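Local coordinates for protein rhamnosidase B (Bacillus sp., PDB 2OKX) that hydrolyses terminal alpha-L-rhamnose units of rhamnosides, as an alpha-L-rhamnosidase of glycoside hydrolase family 78, at residues C600-P605 against A651-A656; T611-D616 against T662-H667; F631-A636 against P655-T660; A636-A641 against S709-A714. All blocks are in the same frame, centred on the assembly; numbering follows the deposited sequence.

Interaction 1 of 4, residues C600-P605 against A651-A656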
loop_
_atom_site.group_PDB
_atom_site.type_symbol
_atom_site.label_atom_id
_atom_site.label_comp_id
_atom_site.label_asym_id
_atom_site.label_seq_id
_atom_site.Cartn_x
_atom_site.Cartn_y
_atom_site.Cartn_z
ATOM N N CYS A 600 -6.229 3.085 13.880
ATOM C CA CYS A 600 -6.450 1.951 12.995
ATOM C C CYS A 600 -7.478 0.974 13.549
ATOM O O CYS A 600 -8.354 0.510 12.818
ATOM C CB CYS A 600 -5.130 1.223 12.727
ATOM S SG CYS A 600 -3.982 2.197 11.712
ATOM N N LEU A 601 -7.368 0.660 14.837
ATOM C CA LEU A 601 -8.303 -0.265 15.464
ATOM C C LEU A 601 -9.732 0.281 15.406
ATOM O O LEU A 601 -10.683 -0.476 15.219
ATOM C CB LEU A 601 -7.900 -0.520 16.919
ATOM C CG LEU A 601 -6.515 -1.138 17.148
ATOM C CD1 LEU A 601 -6.270 -1.293 18.640
ATOM C CD2 LEU A 601 -6.417 -2.482 16.450
ATOM N N ASN A 602 -9.873 1.594 15.559
ATOM C CA ASN A 602 -11.186 2.238 15.530
ATOM C C ASN A 602 -11.817 2.286 14.138
ATOM O O ASN A 602 -13.037 2.381 14.014
ATOM C CB ASN A 602 -11.091 3.667 16.088
ATOM C CG ASN A 602 -10.950 3.702 17.604
ATOM O OD1 ASN A 602 -10.521 4.706 18.174
ATOM N ND2 ASN A 602 -11.322 2.611 18.261
ATOM N N LEU A 603 -10.997 2.224 13.093
ATOM C CA LEU A 603 -11.517 2.276 11.725
ATOM C C LEU A 603 -12.181 0.978 11.265
ATOM O O LEU A 603 -13.093 1.001 10.432
ATOM C CB LEU A 603 -10.395 2.633 10.740
ATOM C CG LEU A 603 -9.933 4.093 10.670
ATOM C CD1 LEU A 603 -8.687 4.210 9.787
ATOM C CD2 LEU A 603 -11.061 4.954 10.108
ATOM N N VAL A 604 -11.737 -0.149 11.813
ATOM C CA VAL A 604 -12.271 -1.446 11.411
ATOM C C VAL A 604 -13.778 -1.640 11.605
ATOM O O VAL A 604 -14.460 -2.113 10.698
ATOM C CB VAL A 604 -11.509 -2.595 12.114
ATOM C CG1 VAL A 604 -12.074 -3.945 11.684
ATOM C CG2 VAL A 604 -10.022 -2.512 11.761
ATOM N N PRO A 605 -14.317 -1.285 12.784
ATOM C CA PRO A 605 -15.759 -1.457 13.006
ATOM C C PRO A 605 -16.623 -0.654 12.032
ATOM O O PRO A 605 -17.825 -0.895 11.911
ATOM C CB PRO A 605 -15.943 -1.001 14.452
ATOM C CG PRO A 605 -14.636 -1.383 15.085
ATOM C CD PRO A 605 -13.638 -0.920 14.041
ATOM N N ALA A 651 -13.493 -0.566 26.797
ATOM C CA ALA A 651 -14.936 -0.430 26.959
ATOM C C ALA A 651 -15.579 0.041 25.658
ATOM O O ALA A 651 -16.636 -0.455 25.265
ATOM C CB ALA A 651 -15.241 0.559 28.086
ATOM N N ARG A 652 -14.934 0.995 24.991
ATOM C CA ARG A 652 -15.451 1.526 23.736
ATOM C C ARG A 652 -15.440 0.497 22.616
ATOM O O ARG A 652 -16.355 0.457 21.794
ATOM C CB ARG A 652 -14.636 2.739 23.274
ATOM C CG ARG A 652 -14.750 3.978 24.147
ATOM C CD ARG A 652 -14.222 5.196 23.402
ATOM N NE ARG A 652 -12.802 5.083 23.075
ATOM C CZ ARG A 652 -11.814 5.406 23.904
ATOM N NH1 ARG A 652 -10.551 5.269 23.523
ATOM N NH2 ARG A 652 -12.090 5.884 25.111
ATOM N N ILE A 653 -14.406 -0.340 22.586
ATOM C CA ILE A 653 -14.265 -1.333 21.527
ATOM C C ILE A 653 -14.921 -2.692 21.784
ATOM O O ILE A 653 -15.186 -3.436 20.839
ATOM C CB ILE A 653 -12.757 -1.558 21.189
ATOM C CG1 ILE A 653 -12.604 -1.955 19.722
ATOM C CG2 ILE A 653 -12.165 -2.646 22.082
ATOM C CD1 ILE A 653 -12.906 -0.828 18.763
ATOM N N TRP A 654 -15.189 -3.021 23.046
ATOM C CA TRP A 654 -15.792 -4.318 23.367
ATOM C C TRP A 654 -17.013 -4.682 22.520
ATOM O O TRP A 654 -17.089 -5.786 21.979
ATOM C CB TRP A 654 -16.169 -4.395 24.852
ATOM C CG TRP A 654 -17.027 -5.592 25.177
ATOM C CD1 TRP A 654 -18.273 -5.577 25.739
ATOM C CD2 TRP A 654 -16.723 -6.972 24.918
ATOM N NE1 TRP A 654 -18.763 -6.860 25.845
ATOM C CE2 TRP A 654 -17.833 -7.734 25.349
ATOM C CE3 TRP A 654 -15.621 -7.638 24.365
ATOM C CZ2 TRP A 654 -17.875 -9.131 25.243
ATOM C CZ3 TRP A 654 -15.662 -9.028 24.258
ATOM C CH2 TRP A 654 -16.784 -9.757 24.696
ATOM N N PRO A 655 -17.990 -3.768 22.402
ATOM C CA PRO A 655 -19.186 -4.060 21.603
ATOM C C PRO A 655 -18.874 -4.518 20.177
ATOM O O PRO A 655 -19.459 -5.487 19.688
ATOM C CB PRO A 655 -19.950 -2.738 21.640
ATOM C CG PRO A 655 -19.620 -2.218 23.004
ATOM C CD PRO A 655 -18.128 -2.474 23.092
ATOM N N ALA A 656 -17.950 -3.827 19.512
ATOM C CA ALA A 656 -17.575 -4.186 18.147
ATOM C C ALA A 656 -16.928 -5.565 18.119
ATOM O O ALA A 656 -17.096 -6.321 17.160
ATOM C CB ALA A 656 -16.617 -3.145 17.571
HETATM O O HOH W 1 -12.629 3.821 20.725
#
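Asn602 lies opposite Ile653 and Pro605 opposite Ala656, with CA atoms 7.6 and 6.1 Å apart, so the backbones draw together toward Pro605, in the 3-10 segment 604-605 next to helix 595-603. The facing helix 647-665 is kinked where the N atoms of Pro655 and Ala656 lack a bond to the preceding turn; a proline N has no hydrogen to give. The closest touch is apolar: Pro605 CG rests 3.6 Å from Ala656 CB, the ring pressing CB and CG together against this small methyl.

Ile653 carries the other end. Its CG1 stands anti to the backbone N (chi1 -150°); this points CG1 toward the other segment, and the turn about the next bond (chi2 70°) brings CD1 to Asn602 and Pro605. CD1 comes 4.1 Å from Pro605 CG, the side chains crossing at about a right angle, and lies 3.8 Å from Asn602 ND2.

Beside this patch the polar groups meet through a water. It accepts a 2.7 Å bond from Arg652 NE, lying in plane at the edge of the guanidinium, and a weak one of 3.0 Å from Asn602 ND2. Arg652 NH1 forms a salt bridge with Glu598, which ties the arginine back to helix 595-603, while Trp633 of helix 627-644 touches both Pro605 and Ile653.

No direct hydrogen bond joins the segments, which belong to the alpha-helical barrel domain. Their cohesion therefore rests on aliphatic groups at one side and on the water and the Glu598 salt bridge toward the solvent-exposed Arg652, whose charge is likely to be balanced by that glutamate.

Interaction 2 of 4, residues T611-D616 against T662-H667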
loop_
_atom_site.group_PDB
_atom_site.type_symbol
_atom_site.label_atom_id
_atom_site.label_comp_id
_atom_site.label_asym_id
_atom_site.label_seq_id
_atom_site.Cartn_x
_atom_site.Cartn_y
_atom_site.Cartn_z
ATOM N N THR A 611 -20.397 -5.775 6.377
ATOM C CA THR A 611 -20.449 -7.144 6.872
ATOM C C THR A 611 -19.981 -7.238 8.322
ATOM O O THR A 611 -18.955 -6.663 8.695
ATOM C CB THR A 611 -19.572 -8.089 6.023
ATOM O OG1 THR A 611 -19.357 -9.310 6.742
ATOM C CG2 THR A 611 -18.226 -7.446 5.711
ATOM N N PRO A 612 -20.735 -7.970 9.158
ATOM C CA PRO A 612 -20.410 -8.150 10.575
ATOM C C PRO A 612 -19.092 -8.893 10.779
ATOM O O PRO A 612 -18.559 -8.932 11.889
ATOM C CB PRO A 612 -21.610 -8.934 11.103
ATOM C CG PRO A 612 -22.002 -9.764 9.920
ATOM C CD PRO A 612 -21.932 -8.750 8.795
ATOM N N LEU A 613 -18.578 -9.487 9.706
ATOM C CA LEU A 613 -17.318 -10.223 9.765
ATOM C C LEU A 613 -16.130 -9.263 9.631
ATOM O O LEU A 613 -14.985 -9.637 9.893
ATOM C CB LEU A 613 -17.270 -11.282 8.660
ATOM C CG LEU A 613 -18.397 -12.325 8.678
ATOM C CD1 LEU A 613 -18.183 -13.325 7.551
ATOM C CD2 LEU A 613 -18.432 -13.038 10.029
ATOM N N TYR A 614 -16.430 -8.033 9.215
ATOM C CA TYR A 614 -15.452 -6.953 9.052
ATOM C C TYR A 614 -14.477 -7.112 7.887
ATOM O O TYR A 614 -13.945 -8.197 7.647
ATOM C CB TYR A 614 -14.681 -6.745 10.364
ATOM C CG TYR A 614 -15.555 -6.312 11.535
ATOM C CD1 TYR A 614 -15.045 -6.264 12.832
ATOM C CD2 TYR A 614 -16.894 -5.960 11.344
ATOM C CE1 TYR A 614 -15.847 -5.877 13.912
ATOM C CE2 TYR A 614 -17.703 -5.573 12.412
ATOM C CZ TYR A 614 -17.176 -5.534 13.692
ATOM O OH TYR A 614 -17.981 -5.154 14.746
ATOM N N LEU A 615 -14.246 -6.010 7.174
ATOM C CA LEU A 615 -13.344 -5.988 6.020
ATOM C C LEU A 615 -11.882 -6.195 6.394
ATOM O O LEU A 615 -11.444 -5.775 7.464
ATOM C CB LEU A 615 -13.500 -4.670 5.255
ATOM C CG LEU A 615 -14.485 -4.680 4.079
ATOM C CD1 LEU A 615 -15.803 -5.299 4.509
ATOM C CD2 LEU A 615 -14.689 -3.262 3.564
ATOM N N ASP A 616 -11.135 -6.842 5.500
ATOM C CA ASP A 616 -9.723 -7.128 5.730
ATOM C C ASP A 616 -8.798 -5.927 5.505
ATOM O O ASP A 616 -7.617 -5.975 5.849
ATOM C CB ASP A 616 -9.291 -8.341 4.888
ATOM C CG ASP A 616 -9.773 -8.269 3.447
ATOM O OD1 ASP A 616 -9.958 -9.346 2.837
ATOM O OD2 ASP A 616 -9.955 -7.150 2.922
ATOM N N THR A 662 -19.824 -12.874 17.520
ATOM C CA THR A 662 -21.156 -13.465 17.536
ATOM C C THR A 662 -21.496 -13.994 16.147
ATOM O O THR A 662 -21.994 -15.111 16.002
ATOM C CB THR A 662 -22.221 -12.431 17.956
ATOM O OG1 THR A 662 -22.006 -12.053 19.322
ATOM C CG2 THR A 662 -23.627 -13.010 17.801
ATOM N N HIS A 663 -21.209 -13.196 15.122
ATOM C CA HIS A 663 -21.500 -13.613 13.758
ATOM C C HIS A 663 -20.570 -14.694 13.217
ATOM O O HIS A 663 -20.974 -15.488 12.367
ATOM C CB HIS A 663 -21.527 -12.400 12.830
ATOM C CG HIS A 663 -22.718 -11.519 13.042
ATOM N ND1 HIS A 663 -22.836 -10.674 14.125
ATOM C CD2 HIS A 663 -23.872 -11.399 12.343
ATOM C CE1 HIS A 663 -24.011 -10.072 14.084
ATOM N NE2 HIS A 663 -24.660 -10.493 13.014
ATOM N N TYR A 664 -19.331 -14.744 13.695
ATOM C CA TYR A 664 -18.425 -15.787 13.228
ATOM C C TYR A 664 -18.897 -17.138 13.761
ATOM O O TYR A 664 -18.768 -18.165 13.090
ATOM C CB TYR A 664 -16.983 -15.522 13.680
ATOM C CG TYR A 664 -16.199 -14.661 12.709
ATOM C CD1 TYR A 664 -16.103 -13.284 12.885
ATOM C CD2 TYR A 664 -15.596 -15.227 11.583
ATOM C CE1 TYR A 664 -15.428 -12.485 11.959
ATOM C CE2 TYR A 664 -14.921 -14.438 10.653
ATOM C CZ TYR A 664 -14.842 -13.069 10.847
ATOM O OH TYR A 664 -14.188 -12.283 9.919
ATOM N N LEU A 665 -19.450 -17.125 14.971
ATOM C CA LEU A 665 -19.952 -18.344 15.600
ATOM C C LEU A 665 -21.132 -18.933 14.828
ATOM O O LEU A 665 -21.328 -20.151 14.810
ATOM C CB LEU A 665 -20.372 -18.058 17.046
ATOM C CG LEU A 665 -19.237 -17.856 18.051
ATOM C CD1 LEU A 665 -19.803 -17.487 19.417
ATOM C CD2 LEU A 665 -18.417 -19.133 18.140
ATOM N N GLU A 666 -21.914 -18.068 14.189
ATOM C CA GLU A 666 -23.063 -18.525 13.415
ATOM C C GLU A 666 -22.607 -19.311 12.189
ATOM O O GLU A 666 -23.405 -19.985 11.544
ATOM C CB GLU A 666 -23.920 -17.335 12.979
ATOM C CG GLU A 666 -24.496 -16.527 14.130
ATOM C CD GLU A 666 -25.239 -15.293 13.658
ATOM O OE1 GLU A 666 -25.681 -14.496 14.511
ATOM O OE2 GLU A 666 -25.378 -15.119 12.429
ATOM N N HIS A 667 -21.320 -19.227 11.873
ATOM C CA HIS A 667 -20.778 -19.934 10.721
ATOM C C HIS A 667 -20.249 -21.311 11.083
ATOM O O HIS A 667 -19.666 -22.003 10.250
ATOM C CB HIS A 667 -19.693 -19.086 10.052
ATOM C CG HIS A 667 -20.242 -17.938 9.262
ATOM N ND1 HIS A 667 -20.627 -18.061 7.944
ATOM C CD2 HIS A 667 -20.538 -16.668 9.624
ATOM C CE1 HIS A 667 -21.137 -16.916 7.529
ATOM N NE2 HIS A 667 -21.095 -16.054 8.529
#
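A type I beta turn, Thr611 to Tyr614, sets Pro612 and Leu613 against His663 and Tyr664 in the last turns of helix 647-665, fastening a loop of the alpha-helical domain to that helix. The same residues form an ST turn, Thr611 OG1 accepting from Leu613 N. Pro612 lies over one face of the His663 imidazole, with CB 3.5 Å from the ring centroid in a CH-pi contact; His663 ND1 is bonded to His659 O.

Leu613 meets Tyr664 twice. Its CG stands beside the backbone N, anti to the carbonyl carbon (chi1 -58°), which brings the branched end over the phenol: CD2 is 3.5 Å from the ring centroid, only 7° off the normal. The tyrosine hydroxyl reaches on past this methyl to give a 2.8 Å hydrogen bond to Leu613 O, the donor tilted 17° from the carbonyl plane. With a phenylalanine in place of Tyr664, the Leu613 carbonyl would probably lose this hydroxyl partner, though Thr630 OG1 could still bond to it. The other methyl, CD1, approaches His667 NE2 at 4.1 Å.

Ring and hydroxyl thus grip one residue by side chain and backbone together, satisfying a polar group amid buried neighbours.

Interaction 3 of 4, residues F631-A636 against P655-T660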
loop_
_atom_site.group_PDB
_atom_site.type_symbol
_atom_site.label_atom_id
_atom_site.label_comp_id
_atom_site.label_asym_id
_atom_site.label_seq_id
_atom_site.Cartn_x
_atom_site.Cartn_y
_atom_site.Cartn_z
ATOM N N PHE A 631 -9.635 -11.762 13.180
ATOM C CA PHE A 631 -9.199 -12.353 14.438
ATOM C C PHE A 631 -7.935 -11.638 14.917
ATOM O O PHE A 631 -7.737 -11.457 16.120
ATOM C CB PHE A 631 -8.914 -13.855 14.280
ATOM C CG PHE A 631 -10.099 -14.659 13.804
ATOM C CD1 PHE A 631 -11.400 -14.226 14.046
ATOM C CD2 PHE A 631 -9.908 -15.860 13.126
ATOM C CE1 PHE A 631 -12.499 -14.980 13.613
ATOM C CE2 PHE A 631 -11.000 -16.620 12.691
ATOM C CZ PHE A 631 -12.297 -16.174 12.936
ATOM N N PHE A 632 -7.079 -11.232 13.980
ATOM C CA PHE A 632 -5.851 -10.533 14.350
ATOM C C PHE A 632 -6.180 -9.135 14.850
ATOM O O PHE A 632 -5.439 -8.561 15.653
ATOM C CB PHE A 632 -4.874 -10.465 13.169
ATOM C CG PHE A 632 -4.333 -11.806 12.753
ATOM C CD1 PHE A 632 -4.249 -12.853 13.671
ATOM C CD2 PHE A 632 -3.914 -12.030 11.446
ATOM C CE1 PHE A 632 -3.761 -14.102 13.290
ATOM C CE2 PHE A 632 -3.425 -13.272 11.058
ATOM C CZ PHE A 632 -3.349 -14.312 11.983
ATOM N N TRP A 633 -7.295 -8.590 14.371
ATOM C CA TRP A 633 -7.746 -7.271 14.800
ATOM C C TRP A 633 -8.132 -7.367 16.276
ATOM O O TRP A 633 -7.823 -6.480 17.071
ATOM C CB TRP A 633 -8.967 -6.824 13.987
ATOM C CG TRP A 633 -9.649 -5.599 14.546
ATOM C CD1 TRP A 633 -9.175 -4.319 14.537
ATOM C CD2 TRP A 633 -10.913 -5.552 15.223
ATOM N NE1 TRP A 633 -10.063 -3.476 15.167
ATOM C CE2 TRP A 633 -11.138 -4.207 15.598
ATOM C CE3 TRP A 633 -11.877 -6.516 15.550
ATOM C CZ2 TRP A 633 -12.291 -3.801 16.286
ATOM C CZ3 TRP A 633 -13.026 -6.113 16.234
ATOM C CH2 TRP A 633 -13.220 -4.766 16.594
ATOM N N ILE A 634 -8.822 -8.445 16.638
ATOM C CA ILE A 634 -9.224 -8.632 18.025
ATOM C C ILE A 634 -7.963 -8.757 18.876
ATOM O O ILE A 634 -7.861 -8.166 19.949
ATOM C CB ILE A 634 -10.103 -9.892 18.187
ATOM C CG1 ILE A 634 -11.451 -9.665 17.488
ATOM C CG2 ILE A 634 -10.315 -10.201 19.668
ATOM C CD1 ILE A 634 -12.362 -10.884 17.471
ATOM N N LEU A 635 -6.998 -9.522 18.375
ATOM C CA LEU A 635 -5.730 -9.708 19.072
ATOM C C LEU A 635 -5.077 -8.342 19.269
ATOM O O LEU A 635 -4.655 -7.999 20.373
ATOM C CB LEU A 635 -4.796 -10.592 18.244
ATOM C CG LEU A 635 -3.786 -11.486 18.974
ATOM C CD1 LEU A 635 -2.692 -11.875 17.998
ATOM C CD2 LEU A 635 -3.192 -10.781 20.176
ATOM N N ALA A 636 -5.002 -7.560 18.194
ATOM C CA ALA A 636 -4.391 -6.237 18.261
ATOM C C ALA A 636 -5.091 -5.340 19.281
ATOM O O ALA A 636 -4.440 -4.551 19.972
ATOM C CB ALA A 636 -4.402 -5.581 16.883
ATOM N N PRO A 655 -17.990 -3.768 22.402
ATOM C CA PRO A 655 -19.186 -4.060 21.603
ATOM C C PRO A 655 -18.874 -4.518 20.177
ATOM O O PRO A 655 -19.459 -5.487 19.688
ATOM C CB PRO A 655 -19.950 -2.738 21.640
ATOM C CG PRO A 655 -19.620 -2.218 23.004
ATOM C CD PRO A 655 -18.128 -2.474 23.092
ATOM N N ALA A 656 -17.950 -3.827 19.512
ATOM C CA ALA A 656 -17.575 -4.186 18.147
ATOM C C ALA A 656 -16.928 -5.565 18.119
ATOM O O ALA A 656 -17.096 -6.321 17.160
ATOM C CB ALA A 656 -16.617 -3.145 17.571
ATOM N N VAL A 657 -16.184 -5.890 19.172
ATOM C CA VAL A 657 -15.516 -7.185 19.264
ATOM C C VAL A 657 -16.541 -8.297 19.463
ATOM O O VAL A 657 -16.489 -9.334 18.802
ATOM C CB VAL A 657 -14.511 -7.209 20.442
ATOM C CG1 VAL A 657 -13.962 -8.613 20.632
ATOM C CG2 VAL A 657 -13.374 -6.229 20.171
ATOM N N LYS A 658 -17.469 -8.068 20.386
ATOM C CA LYS A 658 -18.521 -9.034 20.688
ATOM C C LYS A 658 -19.385 -9.258 19.446
ATOM O O LYS A 658 -19.699 -10.394 19.083
ATOM C CB LYS A 658 -19.379 -8.499 21.837
ATOM C CG LYS A 658 -20.510 -9.405 22.286
ATOM C CD LYS A 658 -21.276 -8.753 23.432
ATOM C CE LYS A 658 -22.405 -9.639 23.927
ATOM N NZ LYS A 658 -21.895 -10.949 24.412
ATOM N N HIS A 659 -19.749 -8.157 18.799
ATOM C CA HIS A 659 -20.576 -8.188 17.600
ATOM C C HIS A 659 -20.037 -9.103 16.500
ATOM O O HIS A 659 -20.760 -9.955 15.987
ATOM C CB HIS A 659 -20.738 -6.767 17.054
ATOM C CG HIS A 659 -21.500 -6.695 15.768
ATOM N ND1 HIS A 659 -22.831 -7.042 15.667
ATOM C CD2 HIS A 659 -21.114 -6.325 14.523
ATOM C CE1 HIS A 659 -23.230 -6.890 14.416
ATOM N NE2 HIS A 659 -22.207 -6.456 13.702
ATOM N N THR A 660 -18.768 -8.933 16.137
ATOM C CA THR A 660 -18.190 -9.749 15.077
ATOM C C THR A 660 -18.009 -11.214 15.476
ATOM O O THR A 660 -18.240 -12.114 14.665
ATOM C CB THR A 660 -16.835 -9.166 14.589
ATOM O OG1 THR A 660 -16.458 -9.813 13.367
ATOM C CG2 THR A 660 -15.742 -9.378 15.630
#
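Trp633 presents the edge of its indole to helix 647-665. CH2, at the far corner of the benzo ring, meets Ala656 CB near the ring plane at 3.9 Å and Val657 CG2 obliquely at the same distance; CZ3 has Thr660 CG2 at its edge, 4.3 Å away. Ile634 fills in beside it: CG2 packs on Val657 CG1 at 4.1 Å, and CD1 meets Thr660 CG2 tip to tip.

The helices that carry these residues, 627-644 and 647-665, follow each other in the chain and run antiparallel, as a helical hairpin of the alpha-barrel domain. Their local axes lie 11.0 Å apart with 152° between the N-to-C directions, a wide spacing that the indole bridges because its CG is anti to the backbone N (chi1 169°).

Farther out, Trp633 NE1 is hydrogen-bonded to Leu601 O, which holds the pyrrole end, while Tyr614 packs edge-to-face with the indole near its benzo ring. A leucine in place of Trp633 would probably open a gap beside Ala656 and leave the Leu601 carbonyl without its indole donor. Thr660 OG1 turns to Pro612 O, which leaves CG2 directed at Ile634.

Interaction 4 of 4, residues A636-A641 against S709-A714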
loop_
_atom_site.group_PDB
_atom_site.type_symbol
_atom_site.label_atom_id
_atom_site.label_comp_id
_atom_site.label_asym_id
_atom_site.label_seq_id
_atom_site.Cartn_x
_atom_site.Cartn_y
_atom_site.Cartn_z
ATOM N N ALA A 636 -5.002 -7.560 18.194
ATOM C CA ALA A 636 -4.391 -6.237 18.261
ATOM C C ALA A 636 -5.091 -5.340 19.281
ATOM O O ALA A 636 -4.440 -4.551 19.972
ATOM C CB ALA A 636 -4.402 -5.581 16.883
ATOM N N CYS A 637 -6.414 -5.453 19.368
ATOM C CA CYS A 637 -7.180 -4.659 20.325
ATOM C C CYS A 637 -6.763 -5.042 21.739
ATOM O O CYS A 637 -6.532 -4.179 22.584
ATOM C CB CYS A 637 -8.685 -4.900 20.155
ATOM S SG CYS A 637 -9.420 -4.098 18.711
ATOM N N ARG A 638 -6.674 -6.341 21.994
ATOM C CA ARG A 638 -6.268 -6.812 23.308
ATOM C C ARG A 638 -4.856 -6.325 23.617
ATOM O O ARG A 638 -4.592 -5.793 24.693
ATOM C CB ARG A 638 -6.280 -8.342 23.371
ATOM C CG ARG A 638 -5.681 -8.859 24.672
ATOM C CD ARG A 638 -5.547 -10.364 24.729
ATOM N NE ARG A 638 -4.950 -10.765 26.001
ATOM C CZ ARG A 638 -4.823 -12.022 26.416
ATOM N NH1 ARG A 638 -5.250 -13.023 25.658
ATOM N NH2 ARG A 638 -4.275 -12.277 27.595
ATOM N N GLU A 639 -3.948 -6.514 22.663
ATOM C CA GLU A 639 -2.562 -6.108 22.852
ATOM C C GLU A 639 -2.421 -4.607 23.065
ATOM O O GLU A 639 -1.587 -4.166 23.848
ATOM C CB GLU A 639 -1.717 -6.588 21.670
ATOM C CG GLU A 639 -1.504 -8.094 21.696
ATOM C CD GLU A 639 -0.838 -8.643 20.452
ATOM O OE1 GLU A 639 -0.320 -9.774 20.517
ATOM O OE2 GLU A 639 -0.841 -7.963 19.407
ATOM N N TYR A 640 -3.249 -3.821 22.384
ATOM C CA TYR A 640 -3.204 -2.373 22.537
ATOM C C TYR A 640 -3.716 -1.982 23.920
ATOM O O TYR A 640 -3.143 -1.122 24.587
ATOM C CB TYR A 640 -4.067 -1.688 21.474
ATOM C CG TYR A 640 -4.212 -0.202 21.696
ATOM C CD1 TYR A 640 -3.213 0.689 21.301
ATOM C CD2 TYR A 640 -5.339 0.315 22.338
ATOM C CE1 TYR A 640 -3.333 2.058 21.541
ATOM C CE2 TYR A 640 -5.469 1.680 22.585
ATOM C CZ TYR A 640 -4.467 2.545 22.183
ATOM O OH TYR A 640 -4.610 3.893 22.416
ATOM N N ALA A 641 -4.813 -2.608 24.335
ATOM C CA ALA A 641 -5.402 -2.326 25.638
ATOM C C ALA A 641 -4.426 -2.677 26.758
ATOM O O ALA A 641 -4.319 -1.953 27.751
ATOM C CB ALA A 641 -6.701 -3.115 25.805
ATOM N N SER A 709 -10.791 -12.329 23.627
ATOM C CA SER A 709 -11.864 -11.348 23.793
ATOM C C SER A 709 -12.198 -11.074 25.259
ATOM O O SER A 709 -12.654 -9.984 25.606
ATOM C CB SER A 709 -13.129 -11.814 23.066
ATOM O OG SER A 709 -13.697 -12.948 23.700
ATOM N N ARG A 710 -11.976 -12.064 26.116
ATOM C CA ARG A 710 -12.259 -11.901 27.538
ATOM C C ARG A 710 -11.481 -10.728 28.123
ATOM O O ARG A 710 -12.026 -9.932 28.890
ATOM C CB ARG A 710 -11.921 -13.187 28.299
ATOM C CG ARG A 710 -11.972 -13.047 29.819
ATOM C CD ARG A 710 -12.260 -14.383 30.486
ATOM N NE ARG A 710 -13.655 -14.777 30.302
ATOM C CZ ARG A 710 -14.158 -15.961 30.641
ATOM N NH1 ARG A 710 -15.441 -16.218 30.432
ATOM N NH2 ARG A 710 -13.378 -16.890 31.179
ATOM N N ALA A 711 -10.206 -10.619 27.754
ATOM C CA ALA A 711 -9.364 -9.539 28.254
ATOM C C ALA A 711 -10.029 -8.186 28.018
ATOM O O ALA A 711 -10.067 -7.341 28.910
ATOM C CB ALA A 711 -7.993 -9.584 27.580
ATOM N N LEU A 712 -10.561 -7.986 26.818
ATOM C CA LEU A 712 -11.224 -6.729 26.483
ATOM C C LEU A 712 -12.511 -6.566 27.279
ATOM O O LEU A 712 -12.816 -5.479 27.772
ATOM C CB LEU A 712 -11.524 -6.676 24.984
ATOM C CG LEU A 712 -10.275 -6.569 24.103
ATOM C CD1 LEU A 712 -10.620 -6.864 22.653
ATOM C CD2 LEU A 712 -9.680 -5.180 24.252
ATOM N N ALA A 713 -13.266 -7.654 27.400
ATOM C CA ALA A 713 -14.519 -7.630 28.146
ATOM C C ALA A 713 -14.249 -7.269 29.604
ATOM O O ALA A 713 -14.942 -6.434 30.186
ATOM C CB ALA A 713 -15.201 -8.987 28.061
ATOM N N ALA A 714 -13.237 -7.902 30.187
ATOM C CA ALA A 714 -12.877 -7.654 31.579
ATOM C C ALA A 714 -12.353 -6.234 31.755
ATOM O O ALA A 714 -12.747 -5.526 32.682
ATOM C CB ALA A 714 -11.829 -8.663 32.034
#
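Leu712 packs against Cys637, Arg638 and Ala641 where helices 627-644 and 696-715 of the alpha-barrel domain cross, the local axes of 636-641 and 709-714 lying 8.9 Å apart at 47°. The two run in broadly the same direction, and the nearest CA atoms, those of Arg638 and Leu712, are 5.9 Å apart.

Most of the apolar contacts belong to the leucine. With CG anti to its carbonyl carbon (chi1 -68°), the side chain carries both methyls onto the other helix: CD1 sits 3.7 Å from Cys637 CB, and CD2 comes 3.9 Å from Ala641 CB. CD2 also lies against backbone, 3.7 Å from Cys637 O, a carbonyl already engaged by Ala641 N within its own helix. Val657 of helix 647-665 touches the same leucine, so three helices meet at this side chain.

The charged group is used differently. Arg638 stretches out in a fully extended chain, its CG anti to the backbone N (chi1 172°), and runs alongside Ala711 before NH1 forms a salt bridge with Asp708 OD2, one turn earlier on helix 696-715. The aliphatic CG and CD pass close to the alanine methyl, and Ala711 CB then lies over one face of the guanidinium, 3.6 Å from Arg638 NE.

From the N terminus, the first halves of all four contacts (600-605, 611-616, 631-636 and 636-641) come before any loop closes. Interaction 1 closes first, on 651-656, and interaction 3 ends on the same part of helix 647-665, sharing Pro655 and Ala656 with it. Interaction 2 closes next at 662-667, with interaction 3 nested inside its loop and interaction 1 crossing it. Interaction 4 closes last, at 709-714, and crosses the other three. Helix 647-665 thus receives helix 595-603, the 611-616 loop and helix 627-644 in turn, while interaction 4 adds helix 696-715. Tyr614 OH to Ala656 O, at 2.8 Å, links interaction 2 to interactions 1 and 3.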